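Local structure of protein LURP-one-related 15 (Arabidopsis thaliana, 1ZXU) at residues 101-106 against 110-115; 79-82 against 86-89; 153-158 against 184-189; 144-149 against 197-202. The protein is of unknown molecular function but might be related to the phospholipid scramblases and the tubby-like superfamily of membrane-tethered transcription factors. One frame throughout, in Å; residues are numbered along the deposited sequence.

Interaction 1: 101-106 against 110-115; sequences RWQVFR and TDQRDL
The ring of Phe-105 is clasped between two residues of the 110-115 turn. Thr-110 lies over one face, its CA 3.7 Å from the ring centroid and almost on the ring normal, a CH-pi contact; Leu-115 covers the opposite face with CD1, displaced toward the rim. At the ring edge, near its plane, stands NE2 of Gln-112, whose amide is turned nearly perpendicular to the ring (84°). That same NE2 donates to OE1 of Gln-103 over 3.0 Å, and the two amide planes are only 19° apart although the side chains cross at about a right angle. Water 1 completes the pairing, accepting from NE2 of Gln-103 and donating to OE1 of Gln-112. In Gln-103, CG anti to the carbonyl carbon (chi1 -67°) and the extended chain beyond it bring the amide to Gln-112; along the stem, Gln-103 CB packs 3.6 Å from Leu-115 CD1. An alanine at Gln-103 would lack the amide, and Gln-112 NE2 would probably lose its acceptor and be left freer to swing away from the Phe-105 ring edge. Farther along, Arg-106 N donates to Asp-114 O over 2.9 Å, while the Asp-114 carboxylate turns to Ser-109. Water 2 links Arg-106 NE to the carbonyls of Arg-113 and Leu-115. Phe-105 and Leu-115 form a non-hydrogen-bonded antiparallel pair, where the connection between strands 101-106 and 115-120 closes a beta hairpin of the barrel.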
loop_
_atom_site.group_PDB
_atom_site.type_symbol
_atom_site.label_atom_id
_atom_site.label_comp_id
_atom_site.label_asym_id
_atom_site.label_seq_id
_atom_site.Cartn_x
_atom_site.Cartn_y
_atom_site.Cartn_z
ATOM N N ARG A 101 1.766 -14.150 1.869
ATOM C CA ARG A 101 2.064 -13.843 0.490
ATOM C C ARG A 101 0.839 -13.144 -0.126
ATOM O O ARG A 101 -0.280 -13.652 0.004
ATOM C CB ARG A 101 2.295 -15.131 -0.234
ATOM C CG ARG A 101 2.944 -14.952 -1.514
ATOM C CD ARG A 101 3.114 -16.310 -2.099
ATOM N NE ARG A 101 2.863 -16.212 -3.518
ATOM C CZ ARG A 101 3.779 -15.884 -4.417
ATOM N NH1 ARG A 101 5.040 -15.650 -4.053
ATOM N NH2 ARG A 101 3.420 -15.826 -5.692
ATOM N N TRP A 102 1.052 -11.988 -0.761
ATOM C CA TRP A 102 -0.063 -11.203 -1.406
ATOM C C TRP A 102 0.363 -10.909 -2.810
ATOM O O TRP A 102 1.557 -10.661 -3.061
ATOM C CB TRP A 102 -0.313 -9.845 -0.704
ATOM C CG TRP A 102 -0.762 -9.951 0.733
ATOM C CD1 TRP A 102 -2.037 -9.852 1.196
ATOM C CD2 TRP A 102 0.070 -10.258 1.871
ATOM N NE1 TRP A 102 -2.054 -10.033 2.570
ATOM C CE2 TRP A 102 -0.776 -10.267 3.008
ATOM C CE3 TRP A 102 1.447 -10.424 2.039
ATOM C CZ2 TRP A 102 -0.283 -10.489 4.305
ATOM C CZ3 TRP A 102 1.955 -10.653 3.338
ATOM C CH2 TRP A 102 1.075 -10.682 4.456
ATOM N N GLN A 103 -0.588 -10.949 -3.753
ATOM C CA GLN A 103 -0.285 -10.354 -5.072
ATOM C C GLN A 103 -1.203 -9.157 -5.261
ATOM O O GLN A 103 -2.325 -9.143 -4.753
ATOM C CB GLN A 103 -0.489 -11.337 -6.210
ATOM C CG GLN A 103 0.554 -12.463 -6.120
ATOM C CD GLN A 103 0.663 -13.310 -7.342
ATOM O OE1 GLN A 103 -0.346 -13.762 -7.897
ATOM N NE2 GLN A 103 1.906 -13.559 -7.768
ATOM N N VAL A 104 -0.716 -8.180 -6.013
ATOM C CA VAL A 104 -1.449 -6.933 -6.146
ATOM C C VAL A 104 -1.503 -6.736 -7.654
ATOM O O VAL A 104 -0.462 -6.804 -8.352
ATOM C CB VAL A 104 -0.673 -5.765 -5.516
ATOM C CG1 VAL A 104 -1.469 -4.466 -5.674
ATOM C CG2 VAL A 104 -0.495 -5.965 -4.016
ATOM N N PHE A 105 -2.735 -6.471 -8.104
ATOM C CA PHE A 105 -3.076 -6.407 -9.542
ATOM C C PHE A 105 -3.592 -5.040 -9.881
ATOM O O PHE A 105 -4.173 -4.361 -9.038
ATOM C CB PHE A 105 -4.223 -7.380 -9.826
ATOM C CG PHE A 105 -3.862 -8.815 -9.498
ATOM C CD1 PHE A 105 -3.275 -9.599 -10.483
ATOM C CD2 PHE A 105 -4.032 -9.326 -8.221
ATOM C CE1 PHE A 105 -2.867 -10.913 -10.247
ATOM C CE2 PHE A 105 -3.614 -10.691 -7.954
ATOM C CZ PHE A 105 -3.041 -11.469 -9.000
ATOM N N ARG A 106 -3.394 -4.653 -11.119
ATOM C CA ARG A 106 -4.012 -3.423 -11.670
ATOM C C ARG A 106 -5.528 -3.455 -11.616
ATOM O O ARG A 106 -6.157 -4.429 -12.032
ATOM C CB ARG A 106 -3.694 -3.310 -13.163
ATOM C CG ARG A 106 -2.273 -3.402 -13.537
ATOM C CD ARG A 106 -2.085 -3.364 -15.117
ATOM N NE ARG A 106 -0.650 -3.414 -15.398
ATOM C CZ ARG A 106 0.143 -2.343 -15.421
ATOM N NH1 ARG A 106 -0.390 -1.133 -15.241
ATOM N NH2 ARG A 106 1.466 -2.490 -15.629
ATOM N N THR A 110 -7.860 -9.862 -11.062
ATOM C CA THR A 110 -6.920 -10.805 -10.442
ATOM C C THR A 110 -6.254 -11.687 -11.532
ATOM O O THR A 110 -5.705 -12.791 -11.244
ATOM C CB THR A 110 -7.601 -11.649 -9.334
ATOM O OG1 THR A 110 -8.783 -12.304 -9.873
ATOM C CG2 THR A 110 -7.988 -10.739 -8.133
ATOM N N ASP A 111 -6.256 -11.196 -12.784
ATOM C CA ASP A 111 -5.629 -11.908 -13.884
ATOM C C ASP A 111 -4.117 -11.745 -13.790
ATOM O O ASP A 111 -3.594 -10.655 -13.525
ATOM C CB ASP A 111 -6.106 -11.409 -15.250
ATOM C CG ASP A 111 -7.611 -11.635 -15.493
ATOM O OD1 ASP A 111 -8.266 -12.436 -14.764
ATOM O OD2 ASP A 111 -8.142 -10.981 -16.438
ATOM N N GLN A 112 -3.394 -12.827 -14.066
ATOM C CA GLN A 112 -1.957 -12.829 -13.928
ATOM C C GLN A 112 -1.325 -11.767 -14.819
ATOM O O GLN A 112 -0.309 -11.210 -14.464
ATOM C CB GLN A 112 -1.340 -14.240 -14.213
ATOM C CG GLN A 112 -1.404 -15.181 -13.017
ATOM C CD GLN A 112 -0.578 -14.696 -11.822
ATOM O OE1 GLN A 112 0.646 -14.541 -11.933
ATOM N NE2 GLN A 112 -1.233 -14.455 -10.690
ATOM N N ARG A 113 -1.927 -11.502 -15.989
ATOM C CA ARG A 113 -1.371 -10.492 -16.881
ATOM C C ARG A 113 -1.422 -9.099 -16.217
ATOM O O ARG A 113 -0.703 -8.185 -16.661
ATOM C CB ARG A 113 -2.074 -10.483 -18.255
ATOM C CG ARG A 113 -3.471 -9.901 -18.277
ATOM C CD ARG A 113 -4.018 -9.921 -19.666
ATOM N NE ARG A 113 -5.367 -9.381 -19.728
ATOM C CZ ARG A 113 -6.090 -9.356 -20.850
ATOM N NH1 ARG A 113 -5.576 -9.850 -21.965
ATOM N NH2 ARG A 113 -7.306 -8.856 -20.850
ATOM N N ASP A 114 -2.300 -8.932 -15.224
ATOM C CA ASP A 114 -2.414 -7.597 -14.562
ATOM C C ASP A 114 -1.600 -7.492 -13.268
ATOM O O ASP A 114 -1.732 -6.548 -12.513
ATOM C CB ASP A 114 -3.872 -7.259 -14.295
ATOM C CG ASP A 114 -4.633 -7.021 -15.560
ATOM O OD1 ASP A 114 -4.037 -6.372 -16.449
ATOM O OD2 ASP A 114 -5.793 -7.480 -15.640
ATOM N N LEU A 115 -0.734 -8.464 -13.043
ATOM C CA LEU A 115 0.068 -8.478 -11.814
ATOM C C LEU A 115 1.068 -7.280 -11.765
ATOM O O LEU A 115 1.936 -7.081 -12.732
ATOM C CB LEU A 115 0.796 -9.839 -11.773
ATOM C CG LEU A 115 1.668 -10.004 -10.542
ATOM C CD1 LEU A 115 0.928 -10.040 -9.259
ATOM C CD2 LEU A 115 2.722 -11.204 -10.744
HETATM O O HOH W 1 2.416 -15.138 -10.178
HETATM O O HOH W 2 0.714 -6.027 -15.333
#

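Interaction 2: 79-82 against 86-89; sequences VLLD and TPVV
With chi1 at 72°, the carboxylate of Asp-82 sits between its own backbone N and carbonyl carbon, which places OD1 by the backbone of Thr-86; Val-79, also with chi1 near +60°, has CG2 anti to its backbone N, which carries this methyl to Pro-87 CB at 3.8 Å. Both contacts belong to the beta hairpin of strands 77-81 and 87-92, interrupted by a classic beta bulge in which Val-88 and Val-89 both face Leu-80. Leu-80 is gripped by two nearly straight backbone bonds: its N donates to Val-89 O, and its O accepts from Val-88 N at 2.7 Å. One residue on, the register has shifted, and Leu-81 pairs with Pro-87, a residue with no N-H to give, in a non-hydrogen-bonded position. Their side chains share a face, with Leu-81 CD2 3.7 Å from Pro-87 CA. On the other face Leu-80 CB meets Val-89 CG2, and helix 197-211 covers Leu-80 through Ala-201 and Val-205. At the turn, the side chains of Asp-82 and Thr-86 run alongside each other in the same direction, and Ser-84 OG bonds to both Asp-82 OD1 and Thr-86 OG1. The two residues are tied in both directions: Asp-82 N donates to Thr-86 O over 2.8 Å, while Thr-86 N meets Asp-82 OD1 at 3.1 Å from above the carboxylate, 50° out of its plane.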
loop_
_atom_site.group_PDB
_atom_site.type_symbol
_atom_site.label_atom_id
_atom_site.label_comp_id
_atom_site.label_asym_id
_atom_site.label_seq_id
_atom_site.Cartn_x
_atom_site.Cartn_y
_atom_site.Cartn_z
ATOM N N VAL A 79 -9.922 -4.422 -2.287
ATOM C CA VAL A 79 -9.695 -3.463 -3.364
ATOM C C VAL A 79 -9.507 -2.042 -2.806
ATOM O O VAL A 79 -10.096 -1.683 -1.790
ATOM C CB VAL A 79 -10.892 -3.498 -4.405
ATOM C CG1 VAL A 79 -12.170 -3.038 -3.762
ATOM C CG2 VAL A 79 -10.587 -2.625 -5.641
ATOM N N LEU A 80 -8.636 -1.272 -3.441
ATOM C CA LEU A 80 -8.462 0.178 -3.175
ATOM C C LEU A 80 -9.181 0.900 -4.276
ATOM O O LEU A 80 -8.848 0.691 -5.459
ATOM C CB LEU A 80 -6.966 0.555 -3.211
ATOM C CG LEU A 80 -6.355 0.426 -1.839
ATOM C CD1 LEU A 80 -6.256 -1.088 -1.539
ATOM C CD2 LEU A 80 -4.999 1.067 -1.909
ATOM N N LEU A 81 -10.186 1.698 -3.915
ATOM C CA LEU A 81 -10.973 2.480 -4.891
ATOM C C LEU A 81 -10.571 3.909 -4.789
ATOM O O LEU A 81 -10.281 4.395 -3.703
ATOM C CB LEU A 81 -12.477 2.405 -4.585
ATOM C CG LEU A 81 -13.003 0.979 -4.374
ATOM C CD1 LEU A 81 -14.493 1.036 -3.938
ATOM C CD2 LEU A 81 -12.945 0.237 -5.626
ATOM N N ASP A 82 -10.555 4.615 -5.904
ATOM C CA ASP A 82 -10.381 6.083 -5.771
ATOM C C ASP A 82 -11.705 6.818 -5.363
ATOM O O ASP A 82 -12.708 6.182 -5.051
ATOM C CB ASP A 82 -9.716 6.671 -7.008
ATOM C CG ASP A 82 -10.630 6.690 -8.227
ATOM O OD1 ASP A 82 -11.869 6.584 -8.090
ATOM O OD2 ASP A 82 -10.071 6.748 -9.348
ATOM N N THR A 86 -13.635 4.050 -8.603
ATOM C CA THR A 86 -12.940 3.215 -9.607
ATOM C C THR A 86 -11.838 2.410 -8.907
ATOM O O THR A 86 -11.039 3.013 -8.162
ATOM C CB THR A 86 -12.275 4.057 -10.671
ATOM O OG1 THR A 86 -13.235 4.943 -11.288
ATOM C CG2 THR A 86 -11.700 3.166 -11.786
ATOM N N PRO A 87 -11.788 1.096 -9.145
ATOM C CA PRO A 87 -10.682 0.297 -8.578
ATOM C C PRO A 87 -9.337 0.756 -9.057
ATOM O O PRO A 87 -9.132 0.934 -10.274
ATOM C CB PRO A 87 -10.958 -1.119 -9.092
ATOM C CG PRO A 87 -12.523 -1.130 -9.276
ATOM C CD PRO A 87 -12.783 0.238 -9.836
ATOM N N VAL A 88 -8.387 0.901 -8.113
ATOM C CA VAL A 88 -7.054 1.301 -8.450
ATOM C C VAL A 88 -6.149 0.041 -8.479
ATOM O O VAL A 88 -5.379 -0.186 -9.438
ATOM C CB VAL A 88 -6.534 2.298 -7.403
ATOM C CG1 VAL A 88 -5.033 2.629 -7.624
ATOM C CG2 VAL A 88 -7.475 3.582 -7.416
ATOM N N VAL A 89 -6.191 -0.682 -7.355
ATOM C CA VAL A 89 -5.549 -2.010 -7.321
ATOM C C VAL A 89 -6.420 -3.006 -6.548
ATOM O O VAL A 89 -7.264 -2.621 -5.728
ATOM C CB VAL A 89 -4.126 -2.030 -6.670
ATOM C CG1 VAL A 89 -3.101 -1.194 -7.527
ATOM C CG2 VAL A 89 -4.181 -1.548 -5.238
#

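Interaction 3: 153-158 against 184-189; sequences LERSCV and KDNFSV
Arg-155 carries this contact, reaching from the loop before strand 158-161 to Asn-186 and Phe-187. In the tight part, the guanidinium is met over one face by Phe-187 and at its edge by Asn-186. CD2 of Phe-187 stands 3.5 Å above the guanidinium plane, over its centre, with ring and guanidinium planes inclined at 52°, and Phe-187 CB packs against Arg-155 CG at 3.8 Å. The bend at chi2 (-39°) folds the arginine so that NE donates to Asn-186 OD1 at 2.8 Å. This oxygen lies close to the guanidinium plane and also takes a weak second bond from NH2 at 3.1 Å. Trp-152 adds to the grip: its carbonyl accepts from Arg-155 NH1, its ring makes a cation-pi contact with the same arginine, and it meets Phe-187 edge-to-face. Asp-185 belongs to the looser side. Its OD2 is 4.4 Å from Arg-155 NH2, well out of the guanidinium plane, and forms its salt bridge with Arg-44 instead; Asn-186 and Arg-155 remain partly exposed, whereas Phe-187 is buried. The positive charge is therefore probably met mainly by the Asn-186 amide and by the carbonyl and ring of Trp-152, with Asp-185 likely to contribute only a general electrostatic pull.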
loop_
_atom_site.group_PDB
_atom_site.type_symbol
_atom_site.label_atom_id
_atom_site.label_comp_id
_atom_site.label_asym_id
_atom_site.label_seq_id
_atom_site.Cartn_x
_atom_site.Cartn_y
_atom_site.Cartn_z
ATOM N N LEU A 153 3.110 -1.951 15.202
ATOM C CA LEU A 153 2.587 -1.602 16.525
ATOM C C LEU A 153 3.315 -0.406 17.172
ATOM O O LEU A 153 2.693 0.363 17.913
ATOM C CB LEU A 153 2.536 -2.833 17.443
ATOM C CG LEU A 153 1.523 -3.935 17.061
ATOM C CD1 LEU A 153 1.749 -5.221 17.867
ATOM C CD2 LEU A 153 0.094 -3.474 17.152
ATOM N N GLU A 154 4.584 -0.187 16.836
ATOM C CA GLU A 154 5.310 1.009 17.291
ATOM C C GLU A 154 5.103 2.254 16.395
ATOM O O GLU A 154 5.511 3.381 16.734
ATOM C CB GLU A 154 6.821 0.695 17.429
ATOM C CG GLU A 154 7.095 -0.149 18.672
ATOM C CD GLU A 154 8.564 -0.586 18.807
ATOM O OE1 GLU A 154 9.469 0.278 18.674
ATOM O OE2 GLU A 154 8.792 -1.805 19.043
ATOM N N ARG A 155 4.409 2.056 15.270
ATOM C CA ARG A 155 4.198 3.141 14.292
ATOM C C ARG A 155 5.524 3.612 13.688
ATOM O O ARG A 155 5.688 4.818 13.406
ATOM C CB ARG A 155 3.350 4.341 14.817
ATOM C CG ARG A 155 1.993 4.002 15.460
ATOM C CD ARG A 155 1.286 2.863 14.696
ATOM N NE ARG A 155 -0.121 2.701 15.081
ATOM C CZ ARG A 155 -0.919 1.751 14.634
ATOM N NH1 ARG A 155 -0.447 0.807 13.835
ATOM N NH2 ARG A 155 -2.204 1.745 14.999
ATOM N N SER A 156 6.409 2.640 13.432
ATOM C CA SER A 156 7.742 2.977 12.939
ATOM C C SER A 156 8.137 2.375 11.604
ATOM O O SER A 156 9.339 2.425 11.227
ATOM C CB SER A 156 8.811 2.594 13.969
ATOM O OG SER A 156 8.819 1.203 14.216
ATOM N N CYS A 157 7.178 1.811 10.886
ATOM C CA CYS A 157 7.454 1.224 9.575
ATOM C C CYS A 157 8.108 2.202 8.635
ATOM O O CYS A 157 7.745 3.371 8.584
ATOM C CB CYS A 157 6.144 0.755 8.933
ATOM S SG CYS A 157 5.350 -0.605 9.942
ATOM N N VAL A 158 9.084 1.692 7.911
ATOM C CA VAL A 158 9.802 2.487 6.909
ATOM C C VAL A 158 9.834 1.607 5.662
ATOM O O VAL A 158 10.118 0.408 5.748
ATOM C CB VAL A 158 11.245 2.793 7.348
ATOM C CG1 VAL A 158 11.898 3.608 6.293
ATOM C CG2 VAL A 158 11.228 3.580 8.702
ATOM N N LYS A 184 -9.828 7.686 13.967
ATOM C CA LYS A 184 -8.540 7.921 13.259
ATOM C C LYS A 184 -7.433 7.101 13.931
ATOM O O LYS A 184 -7.235 7.210 15.138
ATOM C CB LYS A 184 -8.171 9.406 13.294
ATOM C CG LYS A 184 -9.216 10.336 12.645
ATOM C CD LYS A 184 -8.967 11.825 12.976
ATOM C CE LYS A 184 -7.934 12.489 12.039
ATOM N NZ LYS A 184 -7.727 13.974 12.298
ATOM N N ASP A 185 -6.688 6.286 13.164
ATOM C CA ASP A 185 -5.527 5.567 13.727
ATOM C C ASP A 185 -4.467 6.581 14.152
ATOM O O ASP A 185 -4.386 7.697 13.600
ATOM C CB ASP A 185 -4.893 4.557 12.675
ATOM C CG ASP A 185 -5.709 3.216 12.614
ATOM O OD1 ASP A 185 -6.816 3.132 13.317
ATOM O OD2 ASP A 185 -5.252 2.266 11.931
ATOM N N ASN A 186 -3.683 6.178 15.152
ATOM C CA ASN A 186 -2.703 7.079 15.747
ATOM C C ASN A 186 -1.389 7.163 14.968
ATOM O O ASN A 186 -0.312 7.095 15.562
ATOM C CB ASN A 186 -2.447 6.673 17.207
ATOM C CG ASN A 186 -1.676 5.381 17.333
ATOM O OD1 ASN A 186 -1.716 4.488 16.454
ATOM N ND2 ASN A 186 -0.965 5.242 18.452
ATOM N N PHE A 187 -1.460 7.255 13.646
ATOM C CA PHE A 187 -0.235 7.445 12.909
ATOM C C PHE A 187 -0.526 8.096 11.575
ATOM O O PHE A 187 -1.687 8.148 11.125
ATOM C CB PHE A 187 0.416 6.093 12.667
ATOM C CG PHE A 187 -0.333 5.222 11.664
ATOM C CD1 PHE A 187 -0.059 5.308 10.289
ATOM C CD2 PHE A 187 -1.259 4.276 12.113
ATOM C CE1 PHE A 187 -0.751 4.475 9.365
ATOM C CE2 PHE A 187 -1.932 3.444 11.222
ATOM C CZ PHE A 187 -1.700 3.530 9.850
ATOM N N SER A 188 0.537 8.596 10.949
ATOM C CA SER A 188 0.435 8.938 9.527
ATOM C C SER A 188 1.597 8.345 8.807
ATOM O O SER A 188 2.549 7.887 9.444
ATOM C CB SER A 188 0.401 10.434 9.295
ATOM O OG SER A 188 1.592 11.033 9.763
ATOM N N VAL A 189 1.474 8.247 7.477
ATOM C CA VAL A 189 2.598 7.744 6.706
ATOM C C VAL A 189 2.985 8.865 5.715
ATOM O O VAL A 189 2.184 9.281 4.919
ATOM C CB VAL A 189 2.250 6.482 5.908
ATOM C CG1 VAL A 189 3.429 6.035 5.030
ATOM C CG2 VAL A 189 1.926 5.322 6.831
#

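Interaction 4: 144-149 against 197-202; sequences CDFRVK and YAFIAS
Phe-146 and Phe-199 meet ring to ring, and these two buried side chains make the whole contact between 144-149 and 197-202. The edge of Phe-199 is presented to the face of Phe-146: CE2 lies 3.6 Å above the plane of the Phe-146 ring, over its centre, and the neighbouring CZ touches Phe-146 CD2 at 3.5 Å. The centroids are 4.7 Å apart and the planes are inclined at 52°, so this edge-to-face pair is well short of perpendicular. Phe-199 extends from the helix with CG anti to its backbone N (chi1 170°), which brings CE2 and CZ over the Phe-146 ring. Replacing Phe-146 by an alanine would remove the face that receives CE2 and CZ, and the Phe-199 ring would probably lose this aromatic partner and gain freedom to tilt.

Farther out, Tyr-117 approaches Phe-199 in a second edge-to-face pair, and its OH is hydrogen-bonded to Ser-202 OG. Ser-202 OG in turn donates to the carbonyl O of Phe-199 over 2.7 Å, in the carbonyl plane and on a lone pair, which links the tyrosine back to the helical turn bearing the ring. Asp-196 OD1 accepts from Phe-199 N at the start of this helix. On the strand side, Phe-146 rests on Val-133 and on Val-27, and a classic beta bulge sets both Asp-145 and Phe-146 opposite Val-133. The pair thus joins the inner wall of the closed antiparallel barrel to helix 197-211 running through its interior, with strand 131-135 beside Phe-146 and Tyr-117 of strand 115-120 beside Phe-199.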
loop_
_atom_site.group_PDB
_atom_site.type_symbol
_atom_site.label_atom_id
_atom_site.label_comp_id
_atom_site.label_asym_id
_atom_site.label_seq_id
_atom_site.Cartn_x
_atom_site.Cartn_y
_atom_site.Cartn_z
ATOM N N CYS A 144 14.692 -8.267 -3.641
ATOM C CA CYS A 144 13.410 -7.542 -3.712
ATOM C C CYS A 144 13.610 -6.162 -4.289
ATOM O O CYS A 144 14.723 -5.591 -4.280
ATOM C CB CYS A 144 12.728 -7.465 -2.362
ATOM S SG CYS A 144 13.819 -6.864 -1.158
ATOM N N ASP A 145 12.518 -5.582 -4.796
ATOM C CA ASP A 145 12.512 -4.219 -5.305
ATOM C C ASP A 145 12.243 -3.144 -4.249
ATOM O O ASP A 145 12.708 -2.005 -4.363
ATOM C CB ASP A 145 11.477 -4.117 -6.410
ATOM C CG ASP A 145 11.842 -5.044 -7.581
ATOM O OD1 ASP A 145 12.871 -4.760 -8.243
ATOM O OD2 ASP A 145 11.174 -6.075 -7.765
ATOM N N PHE A 146 11.484 -3.515 -3.234
ATOM C CA PHE A 146 11.288 -2.638 -2.049
ATOM C C PHE A 146 11.263 -3.523 -0.819
ATOM O O PHE A 146 10.867 -4.728 -0.884
ATOM C CB PHE A 146 9.947 -1.867 -2.128
ATOM C CG PHE A 146 9.830 -0.981 -3.349
ATOM C CD1 PHE A 146 10.209 0.361 -3.264
ATOM C CD2 PHE A 146 9.379 -1.495 -4.576
ATOM C CE1 PHE A 146 10.106 1.213 -4.409
ATOM C CE2 PHE A 146 9.268 -0.664 -5.705
ATOM C CZ PHE A 146 9.637 0.674 -5.622
ATOM N N ARG A 147 11.544 -2.922 0.337
ATOM C CA ARG A 147 11.400 -3.658 1.591
ATOM C C ARG A 147 10.725 -2.765 2.631
ATOM O O ARG A 147 10.889 -1.538 2.625
ATOM C CB ARG A 147 12.726 -4.181 2.132
ATOM C CG ARG A 147 13.862 -3.224 2.096
ATOM C CD ARG A 147 15.149 -3.984 2.503
ATOM N NE ARG A 147 15.926 -4.387 1.337
ATOM C CZ ARG A 147 16.734 -3.568 0.674
ATOM N NH1 ARG A 147 16.861 -2.300 1.063
ATOM N NH2 ARG A 147 17.412 -4.015 -0.377
ATOM N N VAL A 148 9.999 -3.381 3.543
ATOM C CA VAL A 148 9.460 -2.629 4.673
ATOM C C VAL A 148 10.107 -3.154 5.963
ATOM O O VAL A 148 10.135 -4.365 6.201
ATOM C CB VAL A 148 7.918 -2.847 4.772
ATOM C CG1 VAL A 148 7.328 -1.957 5.880
ATOM C CG2 VAL A 148 7.205 -2.579 3.385
ATOM N N LYS A 149 10.639 -2.235 6.757
ATOM C CA LYS A 149 11.246 -2.571 8.060
ATOM C C LYS A 149 10.517 -1.796 9.148
ATOM O O LYS A 149 9.629 -1.004 8.870
ATOM C CB LYS A 149 12.700 -2.150 8.028
ATOM C CG LYS A 149 13.483 -2.784 6.903
ATOM C CD LYS A 149 15.026 -2.467 7.060
ATOM C CE LYS A 149 15.841 -3.391 6.162
ATOM N NZ LYS A 149 17.245 -2.910 5.918
ATOM N N TYR A 197 2.011 6.941 -4.441
ATOM C CA TYR A 197 1.303 6.839 -3.144
ATOM C C TYR A 197 0.211 5.743 -3.160
ATOM O O TYR A 197 -0.276 5.320 -2.091
ATOM C CB TYR A 197 0.810 8.223 -2.631
ATOM C CG TYR A 197 -0.380 8.853 -3.369
ATOM C CD1 TYR A 197 -1.695 8.384 -3.156
ATOM C CD2 TYR A 197 -0.155 9.953 -4.228
ATOM C CE1 TYR A 197 -2.790 9.000 -3.791
ATOM C CE2 TYR A 197 -1.247 10.564 -4.862
ATOM C CZ TYR A 197 -2.545 10.055 -4.640
ATOM O OH TYR A 197 -3.656 10.637 -5.269
ATOM N N ALA A 198 -0.178 5.286 -4.352
ATOM C CA ALA A 198 -1.119 4.133 -4.394
ATOM C C ALA A 198 -0.343 2.886 -4.006
ATOM O O ALA A 198 -0.806 2.033 -3.257
ATOM C CB ALA A 198 -1.775 3.959 -5.759
ATOM N N PHE A 199 0.880 2.813 -4.495
ATOM C CA PHE A 199 1.740 1.691 -4.079
ATOM C C PHE A 199 1.923 1.701 -2.536
ATOM O O PHE A 199 1.687 0.699 -1.860
ATOM C CB PHE A 199 3.084 1.873 -4.795
ATOM C CG PHE A 199 4.161 0.944 -4.283
ATOM C CD1 PHE A 199 3.950 -0.456 -4.228
ATOM C CD2 PHE A 199 5.359 1.477 -3.782
ATOM C CE1 PHE A 199 4.929 -1.323 -3.750
ATOM C CE2 PHE A 199 6.354 0.624 -3.346
ATOM C CZ PHE A 199 6.153 -0.783 -3.278
ATOM N N ILE A 200 2.304 2.836 -1.961
ATOM C CA ILE A 200 2.454 2.877 -0.515
ATOM C C ILE A 200 1.135 2.556 0.265
ATOM O O ILE A 200 1.142 1.804 1.247
ATOM C CB ILE A 200 3.041 4.220 -0.061
ATOM C CG1 ILE A 200 4.375 4.482 -0.803
ATOM C CG2 ILE A 200 3.126 4.184 1.490
ATOM C CD1 ILE A 200 5.466 3.426 -0.537
ATOM N N ALA A 201 0.010 3.052 -0.247
ATOM C CA ALA A 201 -1.294 2.793 0.379
ATOM C C ALA A 201 -1.534 1.283 0.319
ATOM O O ALA A 201 -1.993 0.736 1.302
ATOM C CB ALA A 201 -2.422 3.501 -0.400
ATOM N N SER A 202 -1.158 0.599 -0.774
ATOM C CA SER A 202 -1.385 -0.840 -0.747
ATOM C C SER A 202 -0.559 -1.574 0.313
ATOM O O SER A 202 -1.001 -2.583 0.912
ATOM C CB SER A 202 -1.145 -1.445 -2.153
ATOM O OG SER A 202 0.252 -1.555 -2.381
#

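In the fold
The four contacts are spread around one closed antiparallel barrel and its central helix. Interactions 1 and 2, centres 13 Å apart, lie on neighbouring strands of the sheet, 101-106 and 87-92, and meet where Phe-105 O lies 3.3 Å from Val-89 CB. Interaction 2 reaches the helix of interaction 4 through Leu-80 CD2, 3.9 Å from Ala-201 CB, and Val-88 CG1, 4.0 Å from Ala-198 CB. Interaction 3 lies across the chain's centre from interactions 1 and 2, its nearest atoms about 12 Å from either; it joins interaction 4 through a probable hydrogen bond, Val-158 O to Lys-149 N at 2.9 Å, and through Val-189 CG1, 4.0 Å from Ile-200 CG2. The helix of interaction 4 therefore touches both interactions 2 and 3.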